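Side-chain contacts in phospho-2-dehydro-3-deoxyheptonate aldolase (Francisella tularensis, PDB 3TQK), which probably catalyses the condensation of phosphoenolpyruvate with D-erythrose 4-phosphate to 3-deoxy-D-arabino-heptulosonate 7-phosphate, the first step of chorismate biosynthesis: residues 35-40 against 176-181; 103-108 against 114-119. One frame throughout, in Å; residues are numbered along the deposited sequence.

Contact 1 (35-40 against 176-181)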
ATOM      1  N   LYS A  35      -3.075 -17.837  24.496  1.00 24.88           N
ATOM      2  CA  LYS A  35      -4.411 -17.795  25.065  1.00 25.35           C
ATOM      3  C   LYS A  35      -5.247 -16.666  24.483  1.00 23.76           C
ATOM      4  O   LYS A  35      -6.373 -16.896  24.023  1.00 23.61           O
ATOM      5  CB  LYS A  35      -4.316 -17.654  26.582  1.00 27.03           C
ATOM      6  CG  LYS A  35      -5.640 -17.549  27.336  1.00 29.71           C
ATOM      7  CD  LYS A  35      -5.334 -17.412  28.836  1.00 34.05           C
ATOM      8  CE  LYS A  35      -6.570 -17.309  29.702  1.00 36.20           C
ATOM      9  NZ  LYS A  35      -6.230 -17.803  31.081  1.00 40.46           N
ATOM     10  N   SER A  36      -4.708 -15.456  24.484  1.00 22.68           N
ATOM     11  CA  SER A  36      -5.463 -14.298  24.016  1.00 21.93           C
ATOM     12  C   SER A  36      -5.811 -14.402  22.536  1.00 21.43           C
ATOM     13  O   SER A  36      -6.862 -13.918  22.112  1.00 21.43           O
ATOM     14  CB  SER A  36      -4.696 -12.999  24.293  1.00 22.25           C
ATOM     15  OG  SER A  36      -3.407 -12.994  23.707  1.00 21.55           O
ATOM     16  N   ARG A  37      -4.940 -15.039  21.748  1.00 21.12           N
ATOM     17  CA  ARG A  37      -5.213 -15.244  20.324  1.00 20.48           C
ATOM     18  C   ARG A  37      -6.423 -16.148  20.111  1.00 21.03           C
ATOM     19  O   ARG A  37      -7.252 -15.878  19.239  1.00 20.42           O
ATOM     20  CB  ARG A  37      -4.009 -15.835  19.595  1.00 19.94           C
ATOM     21  CG  ARG A  37      -2.974 -14.833  19.208  1.00 19.52           C
ATOM     22  CD  ARG A  37      -1.846 -15.505  18.471  1.00 19.68           C
ATOM     23  NE  ARG A  37      -0.816 -14.581  18.004  1.00 17.42           N
ATOM     24  CZ  ARG A  37       0.351 -14.967  17.491  1.00 18.95           C
ATOM     25  NH1 ARG A  37       0.636 -16.251  17.376  1.00 19.43           N
ATOM     26  NH2 ARG A  37       1.244 -14.072  17.085  1.00 20.56           N
ATOM     27  N   LYS A  38      -6.510 -17.227  20.886  1.00 22.23           N
ATOM     28  CA  LYS A  38      -7.672 -18.107  20.810  1.00 23.27           C
ATOM     29  C   LYS A  38      -8.923 -17.328  21.225  1.00 22.82           C
ATOM     30  O   LYS A  38      -9.955 -17.387  20.565  1.00 22.08           O
ATOM     31  CB  LYS A  38      -7.511 -19.343  21.698  1.00 24.66           C
ATOM     32  CG  LYS A  38      -6.478 -20.360  21.220  1.00 27.51           C
ATOM     33  CD  LYS A  38      -6.491 -21.575  22.163  1.00 32.00           C
ATOM     34  CE  LYS A  38      -5.144 -22.307  22.232  1.00 34.12           C
ATOM     35  NZ  LYS A  38      -5.007 -23.051  23.542  1.00 35.85           N
ATOM     36  N   GLU A  39      -8.803 -16.578  22.309  1.00 22.83           N
ATOM     37  CA  GLU A  39      -9.901 -15.758  22.792  1.00 23.25           C
ATOM     38  C   GLU A  39     -10.407 -14.717  21.784  1.00 22.13           C
ATOM     39  O   GLU A  39     -11.617 -14.588  21.608  1.00 22.59           O
ATOM     40  CB  GLU A  39      -9.523 -15.103  24.118  1.00 24.19           C
ATOM     41  CG  GLU A  39      -9.366 -16.136  25.263  1.00 26.95           C
ATOM     42  CD  GLU A  39      -9.183 -15.498  26.646  1.00 30.91           C
ATOM     43  OE1 GLU A  39      -9.179 -14.247  26.740  1.00 30.02           O
ATOM     44  OE2 GLU A  39      -9.060 -16.265  27.641  1.00 35.27           O
ATOM     45  N   ILE A  40      -9.519 -13.978  21.117  1.00 20.74           N
ATOM     46  CA  ILE A  40      -9.991 -12.965  20.150  1.00 19.63           C
ATOM     47  C   ILE A  40     -10.553 -13.630  18.887  1.00 19.43           C
ATOM     48  O   ILE A  40     -11.519 -13.124  18.309  1.00 19.81           O
ATOM     49  CB  ILE A  40      -8.907 -11.912  19.772  1.00 18.91           C
ATOM     50  CG1 ILE A  40      -9.522 -10.739  19.003  1.00 18.87           C
ATOM     51  CG2 ILE A  40      -7.774 -12.535  18.947  1.00 17.22           C
ATOM     52  CD1 ILE A  40     -10.642 -10.015  19.708  1.00 16.70           C
ATOM     53  N   LEU A 176       0.264 -14.039   8.564  1.00 18.97           N
ATOM     54  CA  LEU A 176       0.439 -13.734   9.978  1.00 18.96           C
ATOM     55  C   LEU A 176      -0.431 -14.643  10.845  1.00 18.85           C
ATOM     56  O   LEU A 176      -1.508 -15.049  10.422  1.00 19.41           O
ATOM     57  CB  LEU A 176       0.098 -12.266  10.240  1.00 18.59           C
ATOM     58  CG  LEU A 176       1.150 -11.303   9.697  1.00 18.58           C
ATOM     59  CD1 LEU A 176       0.653  -9.884   9.810  1.00 16.99           C
ATOM     60  CD2 LEU A 176       2.459 -11.471  10.434  1.00 18.18           C
ATOM     61  N   SER A 177       0.041 -14.961  12.051  1.00 18.67           N
ATOM     62  CA  SER A 177      -0.710 -15.811  12.970  1.00 19.15           C
ATOM     63  C   SER A 177      -1.797 -15.033  13.726  1.00 18.92           C
ATOM     64  O   SER A 177      -2.876 -15.556  13.977  1.00 19.77           O
ATOM     65  CB  SER A 177       0.227 -16.479  13.976  1.00 19.79           C
ATOM     66  OG  SER A 177       1.057 -17.448  13.356  1.00 21.72           O
ATOM     67  N   ALA A 178      -1.497 -13.800  14.102  1.00 18.39           N
ATOM     68  CA  ALA A 178      -2.447 -12.933  14.794  1.00 18.60           C
ATOM     69  C   ALA A 178      -3.761 -12.825  14.023  1.00 18.52           C
ATOM     70  O   ALA A 178      -3.791 -12.981  12.809  1.00 19.12           O
ATOM     71  CB  ALA A 178      -1.844 -11.539  14.975  1.00 17.56           C
ATOM     72  N   SER A 179      -4.848 -12.567  14.736  1.00 18.48           N
ATOM     73  CA  SER A 179      -6.065 -12.104  14.086  1.00 18.52           C
ATOM     74  C   SER A 179      -5.779 -10.717  13.500  1.00 18.07           C
ATOM     75  O   SER A 179      -4.946  -9.982  14.033  1.00 18.12           O
ATOM     76  CB  SER A 179      -7.218 -12.042  15.086  1.00 18.84           C
ATOM     77  OG  SER A 179      -7.612 -13.337  15.487  1.00 18.43           O
ATOM     78  N   ILE A 180      -6.456 -10.370  12.409  1.00 17.59           N
ATOM     79  CA  ILE A 180      -6.186  -9.127  11.699  1.00 17.32           C
ATOM     80  C   ILE A 180      -7.478  -8.394  11.346  1.00 17.30           C
ATOM     81  O   ILE A 180      -8.367  -8.972  10.751  1.00 17.78           O
ATOM     82  CB  ILE A 180      -5.429  -9.373  10.385  1.00 17.46           C
ATOM     83  CG1 ILE A 180      -4.108 -10.096  10.630  1.00 18.04           C
ATOM     84  CG2 ILE A 180      -5.172  -8.053   9.652  1.00 16.46           C
ATOM     85  CD1 ILE A 180      -3.118  -9.284  11.455  1.00 20.17           C
ATOM     86  N   GLY A 181      -7.563  -7.121  11.706  1.00 16.87           N
ATOM     87  CA  GLY A 181      -8.620  -6.254  11.240  1.00 17.59           C
ATOM     88  C   GLY A 181      -8.122  -5.344  10.122  1.00 17.96           C
ATOM     89  O   GLY A 181      -6.970  -4.892  10.146  1.00 16.83           O
TER
HETATM   90  O   HOH W   1      -6.062 -14.881  16.910  1.00 10.47           O

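Contact 2 (103-108 against 114-119)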
ATOM      1  N   GLY A 103       6.993   8.026  13.597  1.00 32.01           N
ATOM      2  CA  GLY A 103       6.738   7.150  14.720  1.00 31.05           C
ATOM      3  C   GLY A 103       7.987   6.633  15.393  1.00 30.36           C
ATOM      4  O   GLY A 103       9.097   6.989  15.019  1.00 30.71           O
ATOM      5  N   PHE A 104       7.779   5.771  16.383  1.00 29.30           N
ATOM      6  CA  PHE A 104       8.828   5.361  17.307  1.00 29.30           C
ATOM      7  C   PHE A 104       9.859   4.433  16.658  1.00 27.86           C
ATOM      8  O   PHE A 104      11.040   4.510  16.961  1.00 28.25           O
ATOM      9  CB  PHE A 104       8.209   4.689  18.543  1.00 29.02           C
ATOM     10  CG  PHE A 104       9.208   4.342  19.618  1.00 29.93           C
ATOM     11  CD1 PHE A 104       9.614   3.027  19.808  1.00 30.53           C
ATOM     12  CD2 PHE A 104       9.744   5.326  20.428  1.00 32.56           C
ATOM     13  CE1 PHE A 104      10.530   2.695  20.796  1.00 31.87           C
ATOM     14  CE2 PHE A 104      10.677   5.007  21.416  1.00 34.40           C
ATOM     15  CZ  PHE A 104      11.068   3.682  21.598  1.00 33.52           C
ATOM     16  N   ILE A 105       9.418   3.556  15.775  1.00 26.16           N
ATOM     17  CA  ILE A 105      10.368   2.708  15.054  1.00 25.37           C
ATOM     18  C   ILE A 105      11.275   3.539  14.140  1.00 25.67           C
ATOM     19  O   ILE A 105      12.483   3.341  14.119  1.00 25.76           O
ATOM     20  CB  ILE A 105       9.644   1.574  14.275  1.00 23.85           C
ATOM     21  CG1 ILE A 105       9.147   0.516  15.267  1.00 23.17           C
ATOM     22  CG2 ILE A 105      10.557   0.937  13.255  1.00 22.21           C
ATOM     23  CD1 ILE A 105       8.240  -0.566  14.639  1.00 21.30           C
ATOM     24  N   ASN A 106      10.693   4.476  13.404  1.00 26.05           N
ATOM     25  CA  ASN A 106      11.454   5.261  12.429  1.00 26.79           C
ATOM     26  C   ASN A 106      12.426   6.225  13.096  1.00 28.09           C
ATOM     27  O   ASN A 106      13.513   6.468  12.581  1.00 27.82           O
ATOM     28  CB  ASN A 106      10.505   6.037  11.503  1.00 27.56           C
ATOM     29  CG  ASN A 106      11.225   6.673  10.308  1.00 28.75           C
ATOM     30  OD1 ASN A 106      11.646   5.974   9.394  1.00 32.02           O
ATOM     31  ND2 ASN A 106      11.348   7.997  10.311  1.00 29.56           N
ATOM     32  N   ASP A 107      12.036   6.767  14.246  1.00 28.72           N
ATOM     33  CA  ASP A 107      12.819   7.809  14.886  1.00 30.61           C
ATOM     34  C   ASP A 107      12.506   7.854  16.386  1.00 31.65           C
ATOM     35  O   ASP A 107      11.844   8.790  16.849  1.00 32.48           O
ATOM     36  CB  ASP A 107      12.508   9.133  14.192  1.00 31.67           C
ATOM     37  CG  ASP A 107      13.346  10.282  14.688  1.00 33.07           C
ATOM     38  OD1 ASP A 107      14.513  10.094  15.101  1.00 33.26           O
ATOM     39  OD2 ASP A 107      12.822  11.403  14.628  1.00 34.06           O
ATOM     40  N   PRO A 108      12.978   6.833  17.147  1.00 31.73           N
ATOM     41  CA  PRO A 108      12.649   6.689  18.574  1.00 32.67           C
ATOM     42  C   PRO A 108      13.075   7.866  19.436  1.00 35.07           C
ATOM     43  O   PRO A 108      12.382   8.203  20.391  1.00 36.39           O
ATOM     44  CB  PRO A 108      13.426   5.433  18.989  1.00 31.96           C
ATOM     45  CG  PRO A 108      14.503   5.309  17.998  1.00 31.67           C
ATOM     46  CD  PRO A 108      13.905   5.768  16.720  1.00 30.78           C
ATOM     47  N   TYR A 114      16.858   9.097  13.218  1.00 31.90           N
ATOM     48  CA  TYR A 114      16.377   7.955  12.435  1.00 29.44           C
ATOM     49  C   TYR A 114      17.032   6.628  12.817  1.00 28.18           C
ATOM     50  O   TYR A 114      17.395   5.823  11.958  1.00 27.71           O
ATOM     51  CB  TYR A 114      16.518   8.226  10.930  1.00 29.39           C
ATOM     52  CG  TYR A 114      15.735   9.435  10.471  1.00 31.37           C
ATOM     53  CD1 TYR A 114      14.343   9.391  10.398  1.00 32.68           C
ATOM     54  CD2 TYR A 114      16.373  10.625  10.118  1.00 33.81           C
ATOM     55  CE1 TYR A 114      13.608  10.491   9.976  1.00 33.19           C
ATOM     56  CE2 TYR A 114      15.644  11.731   9.699  1.00 35.23           C
ATOM     57  CZ  TYR A 114      14.261  11.650   9.632  1.00 34.95           C
ATOM     58  OH  TYR A 114      13.516  12.727   9.226  1.00 37.64           O
ATOM     59  N   ASN A 115      17.138   6.382  14.119  1.00 27.96           N
ATOM     60  CA  ASN A 115      17.826   5.206  14.627  1.00 26.69           C
ATOM     61  C   ASN A 115      16.855   4.046  14.628  1.00 24.92           C
ATOM     62  O   ASN A 115      16.318   3.657  15.671  1.00 23.88           O
ATOM     63  CB  ASN A 115      18.365   5.474  16.029  1.00 28.08           C
ATOM     64  CG  ASN A 115      19.502   4.534  16.419  1.00 27.68           C
ATOM     65  OD1 ASN A 115      19.629   3.427  15.887  1.00 22.59           O
ATOM     66  ND2 ASN A 115      20.339   4.986  17.356  1.00 25.68           N
ATOM     67  N   ILE A 116      16.638   3.501  13.436  1.00 23.54           N
ATOM     68  CA  ILE A 116      15.627   2.488  13.254  1.00 22.54           C
ATOM     69  C   ILE A 116      15.992   1.225  14.012  1.00 22.27           C
ATOM     70  O   ILE A 116      15.126   0.587  14.572  1.00 21.89           O
ATOM     71  CB  ILE A 116      15.337   2.198  11.759  1.00 21.67           C
ATOM     72  CG1 ILE A 116      14.839   3.473  11.067  1.00 22.70           C
ATOM     73  CG2 ILE A 116      14.287   1.091  11.616  1.00 20.29           C
ATOM     74  CD1 ILE A 116      14.782   3.403   9.549  1.00 22.43           C
ATOM     75  N   ASN A 117      17.275   0.872  14.067  1.00 23.44           N
ATOM     76  CA  ASN A 117      17.675  -0.330  14.823  1.00 22.76           C
ATOM     77  C   ASN A 117      17.276  -0.195  16.293  1.00 23.32           C
ATOM     78  O   ASN A 117      16.711  -1.116  16.874  1.00 21.89           O
ATOM     79  CB  ASN A 117      19.167  -0.594  14.675  1.00 23.27           C
ATOM     80  CG  ASN A 117      19.534  -1.075  13.294  1.00 21.82           C
ATOM     81  OD1 ASN A 117      19.200  -2.191  12.915  1.00 19.34           O
ATOM     82  ND2 ASN A 117      20.240  -0.238  12.532  1.00 22.52           N
ATOM     83  N   LYS A 118      17.544   0.977  16.871  1.00 24.54           N
ATOM     84  CA  LYS A 118      17.160   1.264  18.253  1.00 25.79           C
ATOM     85  C   LYS A 118      15.642   1.173  18.421  1.00 25.43           C
ATOM     86  O   LYS A 118      15.139   0.561  19.365  1.00 25.63           O
ATOM     87  CB  LYS A 118      17.654   2.647  18.671  1.00 27.15           C
ATOM     88  CG  LYS A 118      17.435   2.966  20.139  1.00 28.51           C
ATOM     89  CD  LYS A 118      18.205   4.215  20.540  1.00 29.98           C
ATOM     90  CE  LYS A 118      17.637   4.829  21.794  1.00 30.46           C
ATOM     91  NZ  LYS A 118      18.424   6.005  22.244  1.00 31.57           N
ATOM     92  N   GLY A 119      14.924   1.770  17.477  1.00 25.29           N
ATOM     93  CA  GLY A 119      13.478   1.730  17.453  1.00 24.41           C
ATOM     94  C   GLY A 119      12.957   0.317  17.505  1.00 23.58           C
ATOM     95  O   GLY A 119      12.099  -0.002  18.334  1.00 23.87           O
TER
HETATM   96  O   HOH W   2      15.960   8.125  16.273  1.00  5.22           O

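Contact 1 (35-40 against 176-181)
Arg-37 lays one face of its guanidinium over the turn at Ser-177 and Ala-178. The nearest atoms are Arg-37 NH1 and Ser-177 CB, 3.4 Å apart, while Ala-178 N stands 3.8 Å above the guanidinium plane, off-centre toward its rim. The contact is therefore flat packing of a charged group on backbone and CB. With chi1 at -82° CG leaves beside the backbone N of Arg-37, and from CG to NE the chain runs extended, which carries the guanidinium away from the helix and across to the turn. Arg-37 NH2 is hydrogen-bonded to the carbonyl of Ile-154, which ties down this end of the side chain.

The helix is 27-45, and Ser-179 opens strand 179-183, fifth of the eight parallel strands of the TIM barrel. The helix thus packs at the N-terminal ends of the strands, away from the manganese site; Ile-40 also touches Trp-156 and Leu-85, at the starts of two other barrel strands.

Deeper in, Ile-40 meets Ser-179 through a single branch. Its CG1 is anti to the backbone N (chi1 -168°), leaving CG2 to press on the serine, 3.6 Å from Ser-179 OG. That hydroxyl is buried, and it is bonded to a water at 2.6 Å from Ser-179 OG. The same water donates to Arg-37 O at 2.8 Å, bridging helix backbone and strand side chain between the two packed pairs. At the outer end, Ser-177 packs on Asn-6 of the second subunit, whose side chain also bonds to Leu-176 O.

Contact 2 (103-108 against 114-119)
This is a tight local contact, in which the loop after strand 84-89 folds back on the N-terminal turn of helix 116-132. Pro-108 wedges into that turn: its CG lies 3.6 Å from Gly-119 N and its CD 3.4 Å from Asn-115 O, the carbonyl that accepts the helix bond from Gly-119 N. Behind it, Pro-108 CB sits over one face of the Phe-104 ring, so the proline is held between ring and helix. Gly-119, without a side chain, lets the loop carbonyls approach, its CA being 3.8 Å from Ile-105 O. Asn-115 is the N-cap, its side chain accepting a weak bond from Lys-118 N.

Asp-107 carries the polar half. Tyr-114 N donates to Asp-107 OD1 over 3.2 Å, fairly straight (161°) but arriving from above the carboxylate, 51° out of its plane. The same oxygen accepts a hydrogen bond from a water 2.7 Å from Asp-107 OD1, and this water accepts from Asn-115 N. Asp-107 OD2 is bonded to Asn-112 N, so the carboxylate gathers amides along the connecting turn.

Asn-106 and Tyr-114 run side by side in the same direction, the amide at the ring edge and the two planes 68° apart. Ile-105 crosses Ile-116 at about a right angle, CG2 to CG2 at 4.1 Å. Further along helix 116-132, Leu-120 and Ala-123 receive Ile-105 and Leu-122 receives Phe-104, while the Tyr-114 ring stacks on His-205 of the second subunit and Ile-116 packs on its Ile-217, from strand 215-220.

Overall arrangement
The two contacts share no helix or strand, and their centres lie 26 Å apart, with nearest atoms about 13 Å from each other. Contact 2 is nested in the long chain excursion that contact 1 closes. Contact 1 sits nearer the centre of the chain and joins a helix that precedes the first barrel strand to the start of the fifth; its interface is small and its one polar link is a water. Contact 2, farther out, joins a loop to the adjoining helix start, with more than twice the buried surface, a direct carboxylate bond and a proline wedge. Both have mostly buried residues, and both border the second subunit.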